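Local coordinates for glucan-binding protein C, GbpC (Streptococcus mutans UA159, PDB 5UQZ), which probably binds glucan at the streptococcal cell wall and mediates both sucrose-independent and sucrose-dependent adherence, its beta-supersandwich domain carrying a calcium ion, at residues D95-Y100 with P324-F329; N101-T106 with G183-N188. One frame throughout, in Å; residues are numbered along the deposited sequence.

Interaction 1. Residues D95-Y100 with P324-F329; sequences DILQQY and PTTIWF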
# COMPACT_ATOMS: atom_id res chain seq x y z
N ASP A 95 -5.12 -18.69 3.98
CA ASP A 95 -5.33 -17.50 3.19
C ASP A 95 -5.16 -16.27 4.09
O ASP A 95 -5.47 -16.31 5.27
CB ASP A 95 -6.76 -17.54 2.66
CG ASP A 95 -7.10 -16.41 1.73
OD1 ASP A 95 -6.87 -16.55 0.51
OD2 ASP A 95 -7.62 -15.39 2.23
N ILE A 96 -4.64 -15.18 3.52
CA ILE A 96 -4.49 -13.93 4.27
C ILE A 96 -5.79 -13.52 4.97
O ILE A 96 -5.77 -13.09 6.14
CB ILE A 96 -3.96 -12.83 3.34
CG1 ILE A 96 -3.60 -11.59 4.15
CG2 ILE A 96 -4.92 -12.59 2.18
CD1 ILE A 96 -2.32 -11.80 4.94
N LEU A 97 -6.92 -13.61 4.28
CA LEU A 97 -8.15 -13.19 4.94
C LEU A 97 -8.50 -14.08 6.10
O LEU A 97 -8.96 -13.58 7.14
CB LEU A 97 -9.31 -13.11 3.97
CG LEU A 97 -9.19 -12.00 2.91
CD1 LEU A 97 -10.47 -11.85 2.12
CD2 LEU A 97 -8.80 -10.67 3.57
N GLN A 98 -8.22 -15.38 5.99
CA GLN A 98 -8.46 -16.26 7.14
C GLN A 98 -7.44 -16.03 8.24
O GLN A 98 -7.78 -16.16 9.42
CB GLN A 98 -8.42 -17.72 6.74
CG GLN A 98 -9.61 -18.20 5.90
CD GLN A 98 -11.02 -18.02 6.55
OE1 GLN A 98 -11.16 -17.70 7.73
NE2 GLN A 98 -12.05 -18.26 5.76
N GLN A 99 -6.19 -15.72 7.89
CA GLN A 99 -5.20 -15.40 8.92
C GLN A 99 -5.64 -14.23 9.78
O GLN A 99 -5.28 -14.16 10.95
CB GLN A 99 -3.88 -15.10 8.25
CG GLN A 99 -2.72 -15.04 9.15
CD GLN A 99 -1.44 -15.08 8.34
OE1 GLN A 99 -1.35 -15.79 7.32
NE2 GLN A 99 -0.47 -14.34 8.78
N TYR A 100 -6.40 -13.29 9.20
CA TYR A 100 -6.87 -12.14 9.95
C TYR A 100 -8.32 -12.30 10.36
O TYR A 100 -8.93 -11.33 10.84
CB TYR A 100 -6.64 -10.85 9.16
CG TYR A 100 -5.17 -10.46 9.21
CD1 TYR A 100 -4.68 -9.65 10.25
CD2 TYR A 100 -4.27 -10.95 8.27
CE1 TYR A 100 -3.35 -9.29 10.29
CE2 TYR A 100 -2.94 -10.60 8.30
CZ TYR A 100 -2.47 -9.80 9.35
OH TYR A 100 -1.15 -9.42 9.37
N PRO A 324 -13.22 -10.89 6.11
CA PRO A 324 -12.35 -10.13 7.02
C PRO A 324 -11.74 -8.91 6.36
O PRO A 324 -11.42 -8.92 5.15
CB PRO A 324 -11.28 -11.15 7.42
CG PRO A 324 -12.03 -12.46 7.39
CD PRO A 324 -12.95 -12.35 6.17
N THR A 325 -11.64 -7.83 7.14
CA THR A 325 -11.11 -6.55 6.67
C THR A 325 -9.63 -6.50 7.00
O THR A 325 -9.24 -6.74 8.15
CB THR A 325 -11.80 -5.41 7.41
OG1 THR A 325 -13.20 -5.44 7.07
CG2 THR A 325 -11.27 -4.05 7.01
N THR A 326 -8.79 -6.18 6.01
CA THR A 326 -7.34 -6.08 6.20
C THR A 326 -6.80 -4.85 5.51
O THR A 326 -7.37 -4.39 4.52
CB THR A 326 -6.63 -7.32 5.62
OG1 THR A 326 -6.91 -7.43 4.23
CG2 THR A 326 -7.08 -8.60 6.31
N ILE A 327 -5.64 -4.40 5.97
CA ILE A 327 -4.86 -3.39 5.28
C ILE A 327 -3.41 -3.56 5.69
O ILE A 327 -3.10 -3.72 6.89
CB ILE A 327 -5.37 -1.96 5.55
CG1 ILE A 327 -4.62 -0.95 4.66
CG2 ILE A 327 -5.29 -1.58 7.01
CD1 ILE A 327 -5.18 0.53 4.80
N TRP A 328 -2.50 -3.45 4.71
CA TRP A 328 -1.08 -3.30 4.99
C TRP A 328 -0.82 -1.82 4.81
O TRP A 328 -0.75 -1.32 3.68
CB TRP A 328 -0.22 -4.11 4.03
CG TRP A 328 1.24 -4.02 4.33
CD1 TRP A 328 1.90 -3.21 5.26
CD2 TRP A 328 2.26 -4.81 3.74
NE1 TRP A 328 3.24 -3.41 5.21
CE2 TRP A 328 3.49 -4.40 4.30
CE3 TRP A 328 2.24 -5.81 2.76
CZ2 TRP A 328 4.70 -4.98 3.93
CZ3 TRP A 328 3.44 -6.38 2.39
CH2 TRP A 328 4.66 -5.95 2.98
N PHE A 329 -0.75 -1.09 5.93
CA PHE A 329 -0.52 0.35 5.85
C PHE A 329 0.94 0.59 6.12
O PHE A 329 1.42 0.28 7.22
CB PHE A 329 -1.37 1.10 6.88
CG PHE A 329 -1.17 2.57 6.79
CD1 PHE A 329 -1.85 3.31 5.85
CD2 PHE A 329 -0.22 3.21 7.59
CE1 PHE A 329 -1.59 4.69 5.71
CE2 PHE A 329 0.01 4.56 7.45
CZ PHE A 329 -0.67 5.30 6.51
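Leu97 of helix 96-99 and Tyr100 just after it rest on Pro324, just ahead of strand 325-329, and on Thr326 within it. The contact is made by van der Waals packing. The Leu97 side chain runs across that of Thr326 at about a right angle, and one methyl does the touching. Leu97 CD2 lies 3.8 Å from Thr326 OG1 and 3.5 Å from Pro324 O. Tyr100 also crosses Thr326 at about a right angle. Here the root of the side chain is used: Tyr100 CB sits 3.7 Å from Thr326 CG2, and the same methyl reaches the ring obliquely near CG. Thr326 CG2 also lies 3.8 Å from Leu97 CD2, which puts this one methyl against both residues. The torsion of Thr326 explains this. Its CG2 lies anti to the carbonyl carbon and OG1 takes the position between N and C (chi1 60°), which turns both branches to the helix. The side chain of Thr326 is about 6 Å from that of the calcium ligand Glu237.

Pro324 packs differently, against backbone. Two of its ring atoms approach the carbonyl oxygen of Leu97. Pro324 CG is 3.3 Å from Leu97 O, and Pro324 CB is 3.4 Å from Leu97 O.

The helix is only about one turn long. Asp95 is its N-cap, and Asp95 OD2 accepts from Leu97 N at 2.8 Å. Tyr100 is the first residue to leave helical geometry.

Strand 325-329 is an outermost strand of a four-stranded antiparallel sheet and pairs with strand 180-184. The Tyr100 ring stacks on Phe181 of that neighbour and touches Leu169 and Asn171 of strand 167-172. The helix and Tyr100 together reach three successive strands.

Interaction 2. Residues N101-T106 with G183-N188; sequences NTDNYT and GAQTSN
Gln185 pushes its side chain into the turn formed by Asn101, Thr102 and Asp103. At its root, Gln185 CB lies 3.5 Å from Asn101 OD1 and 3.6 Å from Thr102 OG1. Gln185 CG then passes the carboxylate, 3.5 Å from Asp103 OD2. The chain leaves with CG anti to the backbone N (chi1 178°) and bends at chi2 (59°), which turns the amide so that NE2 reaches Asp103. At the tip the two amide atoms part. Gln185 NE2 donates to Asp103 OD2 at 3.1 Å in a nearly straight bond (166°). The oxygen lies in the plane of the Gln185 amide, but the donor meets the carboxylate from above its plane. Gln185 OE1 accepts from Thr186 N at 2.8 Å, on a lone pair. These two bonds fix the rotation of the amide. Asn101 lies alongside Gln185, pointing the same way, and its OD1 is used within the turn: it accepts from Asp103 N, an Asx turn.

The backbone is held as well. Gln185 N donates to Thr102 OG1 at 3.0 Å. That hydroxyl also bonds to Asn163 ND2, so Thr102 joins two loops. The other branch, Thr102 CG2, rests on Ala184 CA. Beside the exposed Asp103, a water bridges Asp103 OD1 and Ser187 OG.

Residues 101-106 follow helix 96-99 and include a short 3-10 turn. Residues 183-188 carry the chain off the end of strand 180-184, which lies between strands 167-172 and 325-329. Pro324, just ahead of strand 325-329, packs on both Asn101 and Gln185.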
# COMPACT_ATOMS: atom_id res chain seq x y z
N ASN A 101 -8.88 -13.49 10.26
CA ASN A 101 -10.23 -13.73 10.74
C ASN A 101 -10.16 -13.93 12.25
O ASN A 101 -9.84 -15.01 12.73
CB ASN A 101 -10.84 -14.93 10.04
CG ASN A 101 -12.26 -15.17 10.49
OD1 ASN A 101 -12.74 -14.54 11.45
ND2 ASN A 101 -12.98 -16.05 9.79
N THR A 102 -10.44 -12.87 13.02
CA THR A 102 -10.35 -12.94 14.47
C THR A 102 -11.32 -13.95 15.07
O THR A 102 -11.13 -14.34 16.24
CB THR A 102 -10.50 -11.54 15.08
OG1 THR A 102 -11.62 -10.87 14.48
CG2 THR A 102 -9.25 -10.70 14.82
N ASP A 103 -12.34 -14.39 14.33
CA ASP A 103 -13.20 -15.46 14.86
C ASP A 103 -12.43 -16.77 15.04
O ASP A 103 -12.90 -17.66 15.76
CB ASP A 103 -14.30 -15.79 13.86
CG ASP A 103 -15.36 -14.71 13.73
OD1 ASP A 103 -15.39 -13.76 14.52
OD2 ASP A 103 -16.21 -14.85 12.83
N ASN A 104 -11.30 -16.93 14.35
CA ASN A 104 -10.57 -18.19 14.32
C ASN A 104 -9.47 -18.26 15.38
O ASN A 104 -8.64 -19.17 15.35
CB ASN A 104 -9.94 -18.38 12.94
CG ASN A 104 -10.96 -18.69 11.87
OD1 ASN A 104 -12.07 -19.11 12.16
ND2 ASN A 104 -10.57 -18.50 10.61
N TYR A 105 -9.42 -17.29 16.27
CA TYR A 105 -8.47 -17.25 17.37
C TYR A 105 -9.25 -17.22 18.67
O TYR A 105 -10.39 -16.73 18.70
CB TYR A 105 -7.57 -16.01 17.28
CG TYR A 105 -6.68 -15.96 16.05
CD1 TYR A 105 -7.19 -15.57 14.80
CD2 TYR A 105 -5.35 -16.23 16.14
CE1 TYR A 105 -6.37 -15.48 13.68
CE2 TYR A 105 -4.53 -16.20 15.04
CZ TYR A 105 -5.04 -15.79 13.81
OH TYR A 105 -4.17 -15.71 12.73
N THR A 106 -8.67 -17.80 19.71
CA THR A 106 -9.29 -17.80 21.03
C THR A 106 -8.27 -17.30 22.04
O THR A 106 -7.10 -17.08 21.72
CB THR A 106 -9.80 -19.18 21.47
OG1 THR A 106 -8.69 -20.06 21.58
CG2 THR A 106 -10.81 -19.75 20.46
N GLY A 183 -5.80 -6.49 10.69
CA GLY A 183 -7.06 -6.97 10.17
C GLY A 183 -7.93 -7.55 11.26
O GLY A 183 -7.49 -7.79 12.38
N ALA A 184 -9.19 -7.82 10.89
CA ALA A 184 -10.15 -8.41 11.82
C ALA A 184 -11.29 -8.99 11.00
O ALA A 184 -11.50 -8.62 9.86
CB ALA A 184 -10.70 -7.35 12.76
N GLN A 185 -12.08 -9.87 11.65
CA GLN A 185 -13.33 -10.27 11.02
C GLN A 185 -14.21 -9.05 10.78
O GLN A 185 -14.14 -8.06 11.54
CB GLN A 185 -14.06 -11.28 11.92
CG GLN A 185 -15.43 -11.76 11.40
CD GLN A 185 -15.34 -12.45 10.02
OE1 GLN A 185 -15.15 -11.80 8.98
NE2 GLN A 185 -15.57 -13.77 10.00
N THR A 186 -15.06 -9.11 9.74
CA THR A 186 -16.13 -8.13 9.55
C THR A 186 -17.38 -8.77 10.12
O THR A 186 -18.03 -9.61 9.46
CB THR A 186 -16.30 -7.78 8.08
OG1 THR A 186 -15.02 -7.37 7.55
CG2 THR A 186 -17.28 -6.62 7.90
N SER A 187 -17.70 -8.44 11.36
CA SER A 187 -18.72 -9.19 12.08
C SER A 187 -20.14 -8.81 11.69
O SER A 187 -21.04 -9.62 11.89
CB SER A 187 -18.55 -8.96 13.58
OG SER A 187 -17.29 -9.45 14.02
N ASN A 188 -20.35 -7.59 11.21
CA ASN A 188 -21.70 -7.09 10.97
C ASN A 188 -21.94 -6.80 9.50
O ASN A 188 -21.00 -6.49 8.77
CB ASN A 188 -21.89 -5.82 11.76
CG ASN A 188 -21.60 -6.03 13.23
OD1 ASN A 188 -22.14 -6.95 13.85
ND2 ASN A 188 -20.75 -5.19 13.80
O HOH W 1 -17.52 -12.04 14.63

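In the fold
The first segments of the two contacts are consecutive, and interaction 2 is nested within the loop closed by interaction 1. Together they attach one unit, the short helix and the turn after it, to neighbouring strands of one four-stranded sheet. Interaction 1 is partly buried and mainly van der Waals packing on an edge strand, without hydrogen bonds between its segments. Interaction 2 is mostly buried yet polar, made by hydrogen bonds where a strand runs out into a loop, with a water beside its exposed aspartate. Direct links join them: Gln99 O is 2.6 Å from Tyr105 OH, and Thr325 OG1 is 2.7 Å from Thr186 OG1, both probable hydrogen bonds.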